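PDB 5O51: Rho guanyl nucleotide exchange factor (Rom2), putative from Aspergillus fumigatus Af293, which probably acts as a guanine-nucleotide exchange factor for Rho-type GTPases, this chain being its CNH domain, a seven-bladed beta-propeller. Local coordinates for residues 126-131 and 183-188; 176-181 and 192-197. All blocks are in the same frame, centred on the assembly; numbering follows the deposited sequence.

In the fold
The chain opens with strand 8-12, which joins the C-terminal strands in one four-stranded blade, and then runs through the other blades of the propeller. It reaches 126-131 in the second strand of the blade formed by strands 115-120 to 169-176. After the unmodelled residues 145-166 it leaves that blade by its outermost strand, and 176-181 carries it into the next. Contact 1 closes a gap of 51 residues and packs the two blades together. Contact 2 closes only 10 residues, at the open end of the hairpin 180-186/189-194. The segments alternate along the chain, so the contacts cross. They meet where I183 packs on V192.

Contact 1: 126-131 and 183-188; sequences LVCSVK and IHFLRS
C128 reaches from strand 126-131 to I183 and F185 of strand 183-186. C128 CB lies 4.5 Å from CD1 at the tip of I183. SG is the next atom and the last. It is turned beside the backbone N and away from the carbonyl carbon (chi1 -38°), and this aims it at the aromatic ring. C128 SG comes to 3.4 Å from F185 CZ and 3.9 Å from F185 CE1. The sulfur-aromatic contact is oblique. C128 SG stands 4.5 Å from the centroid of the F185 ring, 58° off the ring normal. The two strands belong to neighbouring blades of the beta-propeller. Their axes pass 9.5 Å apart and run roughly antiparallel. No hydrogen bond joins them, so side chains alone span the gap. L126 flanks the same ring and touches it with the base of its side chain, L126 CB to F185 CE1 at 4.2 Å. F185 meets both residues through the CE1-CZ side of its ring. L190 of the neighbouring strand 189-194 touches both C128 and F185, and K117 of strand 115-120 also packs on F185. Further along, the CD1 that meets C128 serves a second partner: V130 CG2 approaches I183 CD1 at 4.2 Å. V130 also packs on F115 and I139 of its own blade, while I183 leans on V192.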
loop_
_atom_site.group_PDB
_atom_site.type_symbol
_atom_site.label_atom_id
_atom_site.label_comp_id
_atom_site.label_asym_id
_atom_site.label_seq_id
_atom_site.Cartn_x
_atom_site.Cartn_y
_atom_site.Cartn_z
ATOM N N LEU A 126 0.596 -2.116 15.668
ATOM C CA LEU A 126 1.924 -1.573 15.334
ATOM C C LEU A 126 2.042 -0.690 14.100
ATOM O O LEU A 126 1.147 -0.664 13.274
ATOM C CB LEU A 126 2.887 -2.748 15.186
ATOM C CG LEU A 126 3.092 -3.616 16.423
ATOM C CD1 LEU A 126 3.946 -4.798 16.009
ATOM C CD2 LEU A 126 3.750 -2.862 17.571
ATOM N N VAL A 127 3.157 0.044 14.030
ATOM C CA VAL A 127 3.562 0.870 12.888
ATOM C C VAL A 127 5.065 0.580 12.578
ATOM O O VAL A 127 5.860 0.722 13.461
ATOM C CB VAL A 127 3.412 2.380 13.229
ATOM C CG1 VAL A 127 3.808 3.264 12.065
ATOM C CG2 VAL A 127 1.997 2.727 13.640
ATOM N N CYS A 128 5.434 0.184 11.351
ATOM C CA CYS A 128 6.862 0.021 10.959
ATOM C C CYS A 128 7.254 1.069 9.982
ATOM O O CYS A 128 6.505 1.330 9.049
ATOM C CB CYS A 128 7.186 -1.297 10.267
ATOM S SG CYS A 128 6.291 -2.671 10.939
ATOM N N SER A 129 8.441 1.629 10.170
ATOM C CA SER A 129 9.079 2.520 9.192
ATOM C C SER A 129 10.378 1.913 8.687
ATOM O O SER A 129 11.163 1.401 9.465
ATOM C CB SER A 129 9.379 3.856 9.826
ATOM O OG SER A 129 10.221 3.669 10.912
ATOM N N VAL A 130 10.589 1.974 7.383
ATOM C CA VAL A 130 11.682 1.316 6.707
ATOM C C VAL A 130 12.502 2.368 5.988
ATOM O O VAL A 130 11.966 3.094 5.161
ATOM C CB VAL A 130 11.127 0.354 5.681
ATOM C CG1 VAL A 130 12.248 -0.332 4.888
ATOM C CG2 VAL A 130 10.213 -0.648 6.377
ATOM N N LYS A 131 13.780 2.492 6.353
ATOM C CA LYS A 131 14.796 3.075 5.465
ATOM C C LYS A 131 15.440 2.010 4.572
ATOM O O LYS A 131 15.734 0.940 5.022
ATOM C CB LYS A 131 15.890 3.764 6.272
ATOM C CG LYS A 131 17.032 4.290 5.395
ATOM C CD LYS A 131 17.831 5.375 6.087
ATOM C CE LYS A 131 18.538 4.863 7.335
ATOM N NZ LYS A 131 19.274 5.991 7.952
ATOM N N ILE A 183 6.512 -4.492 2.928
ATOM C CA ILE A 183 6.424 -5.158 4.222
ATOM C C ILE A 183 5.006 -5.605 4.630
ATOM O O ILE A 183 4.047 -4.908 4.449
ATOM C CB ILE A 183 7.109 -4.274 5.310
ATOM C CG1 ILE A 183 7.557 -5.112 6.489
ATOM C CG2 ILE A 183 6.200 -3.130 5.763
ATOM C CD1 ILE A 183 8.564 -4.394 7.358
ATOM N N HIS A 184 4.896 -6.781 5.216
ATOM C CA HIS A 184 3.609 -7.422 5.529
ATOM C C HIS A 184 3.640 -8.018 6.932
ATOM O O HIS A 184 4.665 -8.554 7.373
ATOM C CB HIS A 184 3.287 -8.525 4.479
ATOM C CG HIS A 184 3.314 -8.010 3.071
ATOM N ND1 HIS A 184 2.203 -7.473 2.462
ATOM C CD2 HIS A 184 4.343 -7.824 2.214
ATOM C CE1 HIS A 184 2.540 -7.015 1.276
ATOM N NE2 HIS A 184 3.836 -7.209 1.103
ATOM N N PHE A 185 2.542 -7.859 7.650
ATOM C CA PHE A 185 2.369 -8.486 8.963
ATOM C C PHE A 185 1.801 -9.863 8.753
ATOM O O PHE A 185 0.725 -9.969 8.164
ATOM C CB PHE A 185 1.406 -7.665 9.787
ATOM C CG PHE A 185 1.996 -6.367 10.246
ATOM C CD1 PHE A 185 2.872 -6.334 11.345
ATOM C CD2 PHE A 185 1.715 -5.186 9.566
ATOM C CE1 PHE A 185 3.406 -5.126 11.778
ATOM C CE2 PHE A 185 2.252 -3.986 9.982
ATOM C CZ PHE A 185 3.093 -3.948 11.088
ATOM N N LEU A 186 2.553 -10.888 9.174
ATOM C CA LEU A 186 2.075 -12.280 9.203
ATOM C C LEU A 186 2.120 -12.809 10.625
ATOM O O LEU A 186 3.160 -13.336 11.038
ATOM C CB LEU A 186 2.981 -13.172 8.391
ATOM C CG LEU A 186 2.946 -13.082 6.889
ATOM C CD1 LEU A 186 4.095 -13.957 6.367
ATOM C CD2 LEU A 186 1.557 -13.503 6.374
ATOM N N ARG A 187 1.011 -12.641 11.356
ATOM C CA ARG A 187 0.836 -13.134 12.743
ATOM C C ARG A 187 2.112 -13.561 13.485
ATOM O O ARG A 187 2.536 -14.718 13.387
ATOM C CB ARG A 187 -0.147 -14.303 12.754
ATOM C CG ARG A 187 0.166 -15.411 11.756
ATOM C CD ARG A 187 -0.807 -16.569 11.906
ATOM N NE ARG A 187 -0.276 -17.640 12.736
ATOM C CZ ARG A 187 -0.681 -18.915 12.712
ATOM N NH1 ARG A 187 -1.669 -19.334 11.910
ATOM N NH2 ARG A 187 -0.088 -19.790 13.512
ATOM N N SER A 188 2.713 -12.604 14.195
ATOM C CA SER A 188 3.912 -12.785 15.043
ATOM C C SER A 188 5.187 -12.520 14.301
ATOM O O SER A 188 6.263 -12.477 14.914
ATOM C CB SER A 188 4.019 -14.165 15.726
ATOM O OG SER A 188 2.843 -14.489 16.441
#

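Contact 2: 176-181 and 192-197; sequences IPAESS and VGCARG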
loop_
_atom_site.group_PDB
_atom_site.type_symbol
_atom_site.label_atom_id
_atom_site.label_comp_id
_atom_site.label_asym_id
_atom_site.label_seq_id
_atom_site.Cartn_x
_atom_site.Cartn_y
_atom_site.Cartn_z
ATOM N N ILE A 176 18.658 -5.496 7.727
ATOM C CA ILE A 176 18.456 -6.425 6.596
ATOM C C ILE A 176 19.467 -6.031 5.519
ATOM O O ILE A 176 19.427 -4.879 5.035
ATOM C CB ILE A 176 17.034 -6.305 5.935
ATOM C CG1 ILE A 176 15.873 -6.629 6.912
ATOM C CG2 ILE A 176 16.922 -7.157 4.649
ATOM C CD1 ILE A 176 15.576 -8.096 7.098
ATOM N N PRO A 177 20.342 -6.966 5.094
ATOM C CA PRO A 177 21.338 -6.619 4.063
ATOM C C PRO A 177 20.808 -6.764 2.635
ATOM O O PRO A 177 21.358 -7.555 1.862
ATOM C CB PRO A 177 22.480 -7.617 4.349
ATOM C CG PRO A 177 21.769 -8.831 4.847
ATOM C CD PRO A 177 20.616 -8.303 5.675
ATOM N N ALA A 178 19.755 -6.004 2.307
ATOM C CA ALA A 178 19.217 -5.872 0.931
ATOM C C ALA A 178 18.209 -4.700 0.744
ATOM O O ALA A 178 17.568 -4.239 1.691
ATOM C CB ALA A 178 18.571 -7.174 0.498
ATOM N N GLU A 179 18.071 -4.251 -0.499
ATOM C CA GLU A 179 17.024 -3.290 -0.881
ATOM C C GLU A 179 15.606 -3.904 -0.701
ATOM O O GLU A 179 15.341 -4.995 -1.234
ATOM C CB GLU A 179 17.223 -2.850 -2.341
ATOM C CG GLU A 179 16.368 -1.648 -2.774
ATOM C CD GLU A 179 16.591 -1.224 -4.222
ATOM O OE1 GLU A 179 16.769 -2.101 -5.098
ATOM O OE2 GLU A 179 16.579 -0.001 -4.486
ATOM N N SER A 180 14.725 -3.198 0.035
ATOM C CA SER A 180 13.347 -3.673 0.334
ATOM C C SER A 180 12.257 -2.943 -0.451
ATOM O O SER A 180 12.213 -1.723 -0.418
ATOM C CB SER A 180 13.036 -3.528 1.805
ATOM O OG SER A 180 13.833 -4.397 2.557
ATOM N N SER A 181 11.408 -3.721 -1.143
ATOM C CA SER A 181 10.187 -3.258 -1.854
ATOM C C SER A 181 8.968 -3.079 -0.936
ATOM O O SER A 181 8.232 -2.133 -1.102
ATOM C CB SER A 181 9.753 -4.257 -2.933
ATOM O OG SER A 181 10.750 -4.503 -3.906
ATOM N N VAL A 192 9.258 -9.342 4.793
ATOM C CA VAL A 192 9.833 -8.238 4.060
ATOM C C VAL A 192 10.074 -8.683 2.633
ATOM O O VAL A 192 10.676 -9.737 2.398
ATOM C CB VAL A 192 11.177 -7.754 4.668
ATOM C CG1 VAL A 192 11.871 -6.730 3.741
ATOM C CG2 VAL A 192 10.954 -7.153 6.053
ATOM N N GLY A 193 9.632 -7.828 1.697
ATOM C CA GLY A 193 9.827 -8.028 0.260
ATOM C C GLY A 193 11.106 -7.294 -0.089
ATOM O O GLY A 193 11.145 -6.084 -0.017
ATOM N N CYS A 194 12.173 -8.037 -0.363
ATOM C CA CYS A 194 13.501 -7.462 -0.557
ATOM C C CYS A 194 14.013 -8.101 -1.820
ATOM O O CYS A 194 13.415 -9.041 -2.295
ATOM C CB CYS A 194 14.405 -7.781 0.657
ATOM S SG CYS A 194 15.061 -9.471 0.624
ATOM N N ALA A 195 15.129 -7.637 -2.352
ATOM C CA ALA A 195 15.611 -8.125 -3.669
ATOM C C ALA A 195 15.885 -9.640 -3.815
ATOM O O ALA A 195 15.967 -10.152 -4.921
ATOM C CB ALA A 195 16.848 -7.334 -4.027
ATOM N N ARG A 196 16.080 -10.355 -2.715
ATOM C CA ARG A 196 16.348 -11.805 -2.769
ATOM C C ARG A 196 15.080 -12.639 -2.624
ATOM O O ARG A 196 15.092 -13.867 -2.868
ATOM C CB ARG A 196 17.323 -12.206 -1.657
ATOM C CG ARG A 196 18.790 -11.857 -1.937
ATOM C CD ARG A 196 19.710 -12.492 -0.897
ATOM N NE ARG A 196 19.106 -12.471 0.451
ATOM C CZ ARG A 196 19.386 -11.618 1.448
ATOM N NH1 ARG A 196 20.305 -10.656 1.335
ATOM N NH2 ARG A 196 18.735 -11.747 2.607
ATOM N N GLY A 197 14.008 -11.978 -2.195
ATOM C CA GLY A 197 12.684 -12.574 -2.057
ATOM C C GLY A 197 11.983 -12.098 -0.797
ATOM O O GLY A 197 12.430 -11.188 -0.059
#
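S180 and C194 face each other at the open end of the beta hairpin formed by strands 180-186 and 189-194 in one blade of the propeller. They are an antiparallel, non-hydrogen-bonded pair, and their side chains lie on the same face of the sheet. This is the tight part of the contact. On one flank of the pair, A195 N bonds to E179 O at 2.9 Å, almost in line with the carbonyl bond. On the other, S181 N bonds to G193 O, with the donor tilted 26° from the carbonyl plane; the modelled length, 2.6 Å, is doubtfully short. Both carbonyls also take a CA-H contact: E179 O from C194 CA, and G193 O from S180 CA. S180 OG lies beside the backbone N (chi1 -67°), where it sits 3.3 Å from V192 CG1. Its polar partner is S137 OG of the preceding blade. A178 O bonds to that same hydroxyl group, and S180 N to T132 OG1, so the preceding blade holds this connection through two residues, S137 and T132.

Toward P177 and R196 the contact is looser and more exposed. P177 is the centre of an inverse gamma turn. The R196 side chain extends from the type I turn C194-G197, bends at chi3 (-38°) and brings R196 NH1 to P177 O at 3.3 Å. The carbonyl lies at the guanidinium edge, but the bond is weak. A178 CB lies between the two parts, 4.0 Å from R196 NH1 and 4.2 Å from C194 SG. C194 SG also accepts a weak bond from R196 N, at 3.6 Å.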